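Local coordinates for protein alpha-1,2-mannosidase (Bacteroides thetaiotaomicron, PDB 2WW2) that belongs to glycoside hydrolase family 92, calcium-dependent inverting alpha-mannosidases, and probably trims alpha-linked mannose from glycans, at residues T197-D201 and T202-H206; Q397-A401 and E402-E406. One frame throughout, in Å; residues are numbered along the deposited sequence.

Each contact is made within its own continuous run of ten residues, and in each a side-chain oxygen takes up main-chain N-H, in a turn in one case and at a helix start in the other. Contact 1 is the turn of a beta hairpin in the N-terminal, beta-rich part of this family 92 enzyme; contact 2 is the first turn of helix 401-413 in the catalytic family region. Their centres lie 53 Å apart and their nearest atoms about 44 Å, so neither touches the other. Asn199 OD1 accepts from two main-chain N-H groups, Asp400 OD2 from Lys403 N. Neither includes a residue of the two sodium sites.

Contact 1 (T197-D201 and T202-H206); sequences TYNGD and TLLHH
Asn199 and Thr202 face each other at the turn of a beta hairpin, where strand 194-198 reverses into strand 203-205. The side-chain carbonyl of Asn199 points into the turn, and its OD1 accepts from Thr202 N at 2.8 Å in a nearly straight bond (174° at the hydrogen). The same oxygen takes a second N-H, from Asp201 N at 2.9 Å, which makes an Asx turn and secures the amide from two backbone positions. Asn199 CG stands between its own backbone N and carbonyl carbon (chi1 64°), which carries the amide back over the turn it bonds. On the other branch of the amide, ND2 donates to a water that also hydrogen-bonds to Thr202 OG1, so both ends of the group are used.

Gly200, with phi at 92°, allows the chain to make this reversal, and its N lies 3.4 Å above one face of the Tyr198 ring, offset toward the rim. At that ring's edge, near its plane, is Leu203 N; CD1 of the ring also approaches Leu203 CB. Tyr198 and Leu203 are the non-hydrogen-bonded pair next to the turn. Beyond them Thr197 and Leu204 form an antiparallel hydrogen-bonded pair: Leu204 N reaches Thr197 O at 2.7 Å, while Thr197 N gives the longer return bond to Leu204 O. Strand 216-221 continues the sheet beyond Tyr198, whose backbone hydrogen-bonds with that of Cys216. Within the hairpin, Tyr198 CA also makes a CA-H...O contact with Thr202 O, at 3.3 Å.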
loop_
_atom_site.group_PDB
_atom_site.type_symbol
_atom_site.label_atom_id
_atom_site.label_comp_id
_atom_site.label_asym_id
_atom_site.label_seq_id
_atom_site.Cartn_x
_atom_site.Cartn_y
_atom_site.Cartn_z
ATOM N N THR A 197 -1.641 -56.737 -9.077
ATOM C CA THR A 197 -0.916 -55.810 -8.239
ATOM C C THR A 197 0.005 -54.968 -9.092
ATOM O O THR A 197 0.256 -55.284 -10.251
ATOM C CB THR A 197 -0.097 -56.543 -7.161
ATOM O OG1 THR A 197 0.695 -57.566 -7.781
ATOM C CG2 THR A 197 -1.021 -57.180 -6.134
ATOM N N TYR A 198 0.526 -53.902 -8.500
ATOM C CA TYR A 198 1.416 -52.983 -9.189
ATOM C C TYR A 198 2.438 -52.573 -8.154
ATOM O O TYR A 198 2.080 -52.277 -7.011
ATOM C CB TYR A 198 0.605 -51.769 -9.674
ATOM C CG TYR A 198 1.390 -50.577 -10.196
ATOM C CD1 TYR A 198 1.913 -50.568 -11.490
ATOM C CD2 TYR A 198 1.545 -49.431 -9.419
ATOM C CE1 TYR A 198 2.607 -49.468 -11.973
ATOM C CE2 TYR A 198 2.232 -48.327 -9.888
ATOM C CZ TYR A 198 2.759 -48.350 -11.162
ATOM O OH TYR A 198 3.444 -47.258 -11.619
ATOM N N ASN A 199 3.706 -52.564 -8.548
ATOM C CA ASN A 199 4.797 -52.313 -7.612
ATOM C C ASN A 199 5.546 -51.023 -7.929
ATOM O O ASN A 199 6.688 -50.846 -7.501
ATOM C CB ASN A 199 5.781 -53.472 -7.637
ATOM C CG ASN A 199 6.468 -53.614 -8.990
ATOM O OD1 ASN A 199 6.230 -52.818 -9.917
ATOM N ND2 ASN A 199 7.316 -54.627 -9.117
ATOM N N GLY A 200 4.898 -50.125 -8.673
ATOM C CA GLY A 200 5.486 -48.838 -9.021
ATOM C C GLY A 200 6.221 -48.915 -10.351
ATOM O O GLY A 200 6.664 -47.904 -10.887
ATOM N N ASP A 201 6.352 -50.121 -10.887
ATOM C CA ASP A 201 7.043 -50.302 -12.144
ATOM C C ASP A 201 6.236 -51.166 -13.097
ATOM O O ASP A 201 6.080 -50.831 -14.261
ATOM C CB ASP A 201 8.383 -50.971 -11.896
ATOM C CG ASP A 201 9.268 -50.957 -13.123
ATOM O OD1 ASP A 201 9.877 -49.898 -13.407
ATOM O OD2 ASP A 201 9.370 -52.005 -13.788
ATOM N N THR A 202 5.750 -52.293 -12.594
ATOM C CA THR A 202 5.071 -53.278 -13.414
ATOM C C THR A 202 3.685 -53.574 -12.863
ATOM O O THR A 202 3.507 -53.709 -11.652
ATOM C CB THR A 202 5.873 -54.603 -13.433
ATOM O OG1 THR A 202 7.244 -54.313 -13.713
ATOM C CG2 THR A 202 5.347 -55.558 -14.494
ATOM N N LEU A 203 2.717 -53.695 -13.764
ATOM C CA LEU A 203 1.404 -54.226 -13.425
ATOM C C LEU A 203 1.417 -55.752 -13.594
ATOM O O LEU A 203 1.689 -56.258 -14.675
ATOM C CB LEU A 203 0.339 -53.602 -14.332
ATOM C CG LEU A 203 -1.085 -54.150 -14.287
ATOM C CD1 LEU A 203 -1.644 -54.191 -12.852
ATOM C CD2 LEU A 203 -1.964 -53.308 -15.183
ATOM N N LEU A 204 1.125 -56.475 -12.521
ATOM C CA LEU A 204 1.203 -57.941 -12.552
ATOM C C LEU A 204 -0.175 -58.572 -12.397
ATOM O O LEU A 204 -0.691 -58.684 -11.286
ATOM C CB LEU A 204 2.117 -58.420 -11.437
ATOM C CG LEU A 204 3.530 -57.818 -11.501
ATOM C CD1 LEU A 204 4.157 -57.617 -10.117
ATOM C CD2 LEU A 204 4.401 -58.664 -12.408
ATOM N N HIS A 205 -0.772 -58.996 -13.504
ATOM C CA HIS A 205 -2.107 -59.608 -13.444
ATOM C C HIS A 205 -2.120 -60.946 -12.682
ATOM O O HIS A 205 -1.156 -61.704 -12.741
ATOM C CB HIS A 205 -2.668 -59.753 -14.856
ATOM C CG HIS A 205 -2.720 -58.457 -15.606
ATOM N ND1 HIS A 205 -3.745 -57.546 -15.447
ATOM C CD2 HIS A 205 -1.856 -57.901 -16.489
ATOM C CE1 HIS A 205 -3.527 -56.498 -16.221
ATOM N NE2 HIS A 205 -2.382 -56.682 -16.856
ATOM N N HIS A 206 -3.208 -61.218 -11.959
ATOM C CA HIS A 206 -3.368 -62.463 -11.183
ATOM C C HIS A 206 -2.540 -62.511 -9.903
ATOM O O HIS A 206 -2.747 -63.383 -9.066
ATOM C CB HIS A 206 -3.048 -63.715 -12.024
ATOM C CG HIS A 206 -3.981 -63.926 -13.169
ATOM N ND1 HIS A 206 -3.699 -63.485 -14.443
ATOM C CD2 HIS A 206 -5.194 -64.526 -13.238
ATOM C CE1 HIS A 206 -4.693 -63.807 -15.251
ATOM N NE2 HIS A 206 -5.613 -64.441 -14.545
HETATM O O HOH W 1 8.846 -55.139 -11.413
#

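Contact 2 (Q397-A401 and E402-E406); sequences QTVDA and EKALE
Asp400 is the N-cap of helix 401-413, and its carboxylate meets the backbone of the first helical turn. OD2 accepts from Lys403 N at 2.9 Å, with an angle of 159° at the hydrogen; the donor arrives on the anti side of the oxygen, 18° out of the carboxylate plane. CG lies anti to the backbone N (chi1 175°), which swings the carboxylate forward over the start of the helix. The other oxygen, OD1, works through a water: the water donates to OD1 and accepts from Glu402 N, so both carboxylate oxygens help to cover the helix's N-terminal amides. A negative group here would probably also interact favourably with the helix dipole.

The main-chain bonds take over from there. Ala404 N donates to Asp400 O at 2.8 Å, and Leu405 N donates to Ala401 O at 2.9 Å, the first two rungs of the helical ladder.

Among charged side chains, Lys403 is bent at its second and third torsions, which turns its amine toward Glu406 one turn along, in a salt bridge whose hydrogen bond is weak, Lys403 NZ to Glu406 OE2 at 3.5 Å. Glu402 turns elsewhere and forms a salt bridge through OE2 with Lys467 NZ.

Apolar contact comes from Val399, whose CG2 touches Ala404 CB at 3.9 Å, tying the residue before the cap to the buried side of the helix. Beyond this, Val399 and Lys403 rest on Ile358 of helix 347-364, Ala404 and Leu405 on Phe461 of helix 444-465, and Ala401 on Trp392 of helix 383-393.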
loop_
_atom_site.group_PDB
_atom_site.type_symbol
_atom_site.label_atom_id
_atom_site.label_comp_id
_atom_site.label_asym_id
_atom_site.label_seq_id
_atom_site.Cartn_x
_atom_site.Cartn_y
_atom_site.Cartn_z
ATOM N N GLN A 397 -10.327 -31.968 35.734
ATOM C CA GLN A 397 -9.162 -32.343 36.516
ATOM C C GLN A 397 -8.968 -33.848 36.490
ATOM O O GLN A 397 -9.190 -34.526 37.480
ATOM C CB GLN A 397 -9.314 -31.817 37.954
ATOM C CG GLN A 397 -9.431 -30.292 37.991
ATOM C CD GLN A 397 -9.575 -29.719 39.391
ATOM O OE1 GLN A 397 -9.706 -30.458 40.370
ATOM N NE2 GLN A 397 -9.516 -28.387 39.497
ATOM N N THR A 398 -8.550 -34.363 35.343
ATOM C CA THR A 398 -8.367 -35.798 35.166
ATOM C C THR A 398 -6.908 -36.206 35.331
ATOM O O THR A 398 -6.614 -37.365 35.548
ATOM C CB THR A 398 -8.849 -36.260 33.784
ATOM O OG1 THR A 398 -8.178 -35.514 32.760
ATOM C CG2 THR A 398 -10.352 -36.015 33.655
ATOM N N VAL A 399 -5.993 -35.260 35.188
ATOM C CA VAL A 399 -4.580 -35.550 35.383
ATOM C C VAL A 399 -4.204 -35.424 36.863
ATOM O O VAL A 399 -4.899 -34.765 37.645
ATOM C CB VAL A 399 -3.701 -34.609 34.539
ATOM C CG1 VAL A 399 -4.034 -34.767 33.040
ATOM C CG2 VAL A 399 -3.906 -33.146 34.976
ATOM N N ASP A 400 -3.106 -36.060 37.240
ATOM C CA ASP A 400 -2.565 -35.909 38.572
ATOM C C ASP A 400 -1.868 -34.546 38.693
ATOM O O ASP A 400 -1.005 -34.209 37.882
ATOM C CB ASP A 400 -1.562 -37.019 38.842
ATOM C CG ASP A 400 -0.876 -36.850 40.169
ATOM O OD1 ASP A 400 -1.500 -37.182 41.199
ATOM O OD2 ASP A 400 0.272 -36.367 40.193
ATOM N N ALA A 401 -2.242 -33.775 39.708
ATOM C CA ALA A 401 -1.735 -32.421 39.882
ATOM C C ALA A 401 -0.210 -32.353 39.907
ATOM O O ALA A 401 0.393 -31.506 39.247
ATOM C CB ALA A 401 -2.309 -31.795 41.172
ATOM N N GLU A 402 0.411 -33.224 40.698
ATOM C CA GLU A 402 1.865 -33.173 40.867
ATOM C C GLU A 402 2.599 -33.562 39.598
ATOM O O GLU A 402 3.625 -32.969 39.267
ATOM C CB GLU A 402 2.313 -34.084 42.014
ATOM C CG GLU A 402 1.770 -33.671 43.359
ATOM C CD GLU A 402 2.701 -32.748 44.088
ATOM O OE1 GLU A 402 3.600 -32.167 43.429
ATOM O OE2 GLU A 402 2.554 -32.623 45.328
ATOM N N LYS A 403 2.090 -34.581 38.913
ATOM C CA LYS A 403 2.682 -35.022 37.649
ATOM C C LYS A 403 2.519 -33.923 36.598
ATOM O O LYS A 403 3.451 -33.631 35.833
ATOM C CB LYS A 403 2.028 -36.328 37.174
ATOM C CG LYS A 403 2.349 -36.717 35.725
ATOM C CD LYS A 403 3.834 -37.079 35.529
ATOM C CE LYS A 403 4.108 -38.536 35.840
ATOM N NZ LYS A 403 5.568 -38.766 36.085
ATOM N N ALA A 404 1.336 -33.308 36.553
ATOM C CA ALA A 404 1.114 -32.222 35.589
ATOM C C ALA A 404 2.058 -31.051 35.871
ATOM O O ALA A 404 2.658 -30.503 34.952
ATOM C CB ALA A 404 -0.352 -31.757 35.590
ATOM N N LEU A 405 2.204 -30.678 37.142
ATOM C CA LEU A 405 3.102 -29.577 37.473
ATOM C C LEU A 405 4.546 -29.884 37.043
ATOM O O LEU A 405 5.267 -28.997 36.566
ATOM C CB LEU A 405 3.066 -29.270 38.973
ATOM C CG LEU A 405 3.966 -28.094 39.389
ATOM C CD1 LEU A 405 3.664 -26.821 38.585
ATOM C CD2 LEU A 405 3.847 -27.822 40.884
ATOM N N GLU A 406 4.973 -31.130 37.258
ATOM C CA GLU A 406 6.337 -31.545 36.927
ATOM C C GLU A 406 6.559 -31.415 35.423
ATOM O O GLU A 406 7.584 -30.891 34.976
ATOM C CB GLU A 406 6.557 -32.987 37.380
ATOM C CG GLU A 406 7.791 -33.669 36.824
ATOM C CD GLU A 406 7.742 -35.191 37.021
ATOM O OE1 GLU A 406 7.828 -35.637 38.177
ATOM O OE2 GLU A 406 7.621 -35.937 36.022
HETATM O O HOH W 2 -1.087 -34.702 42.859
#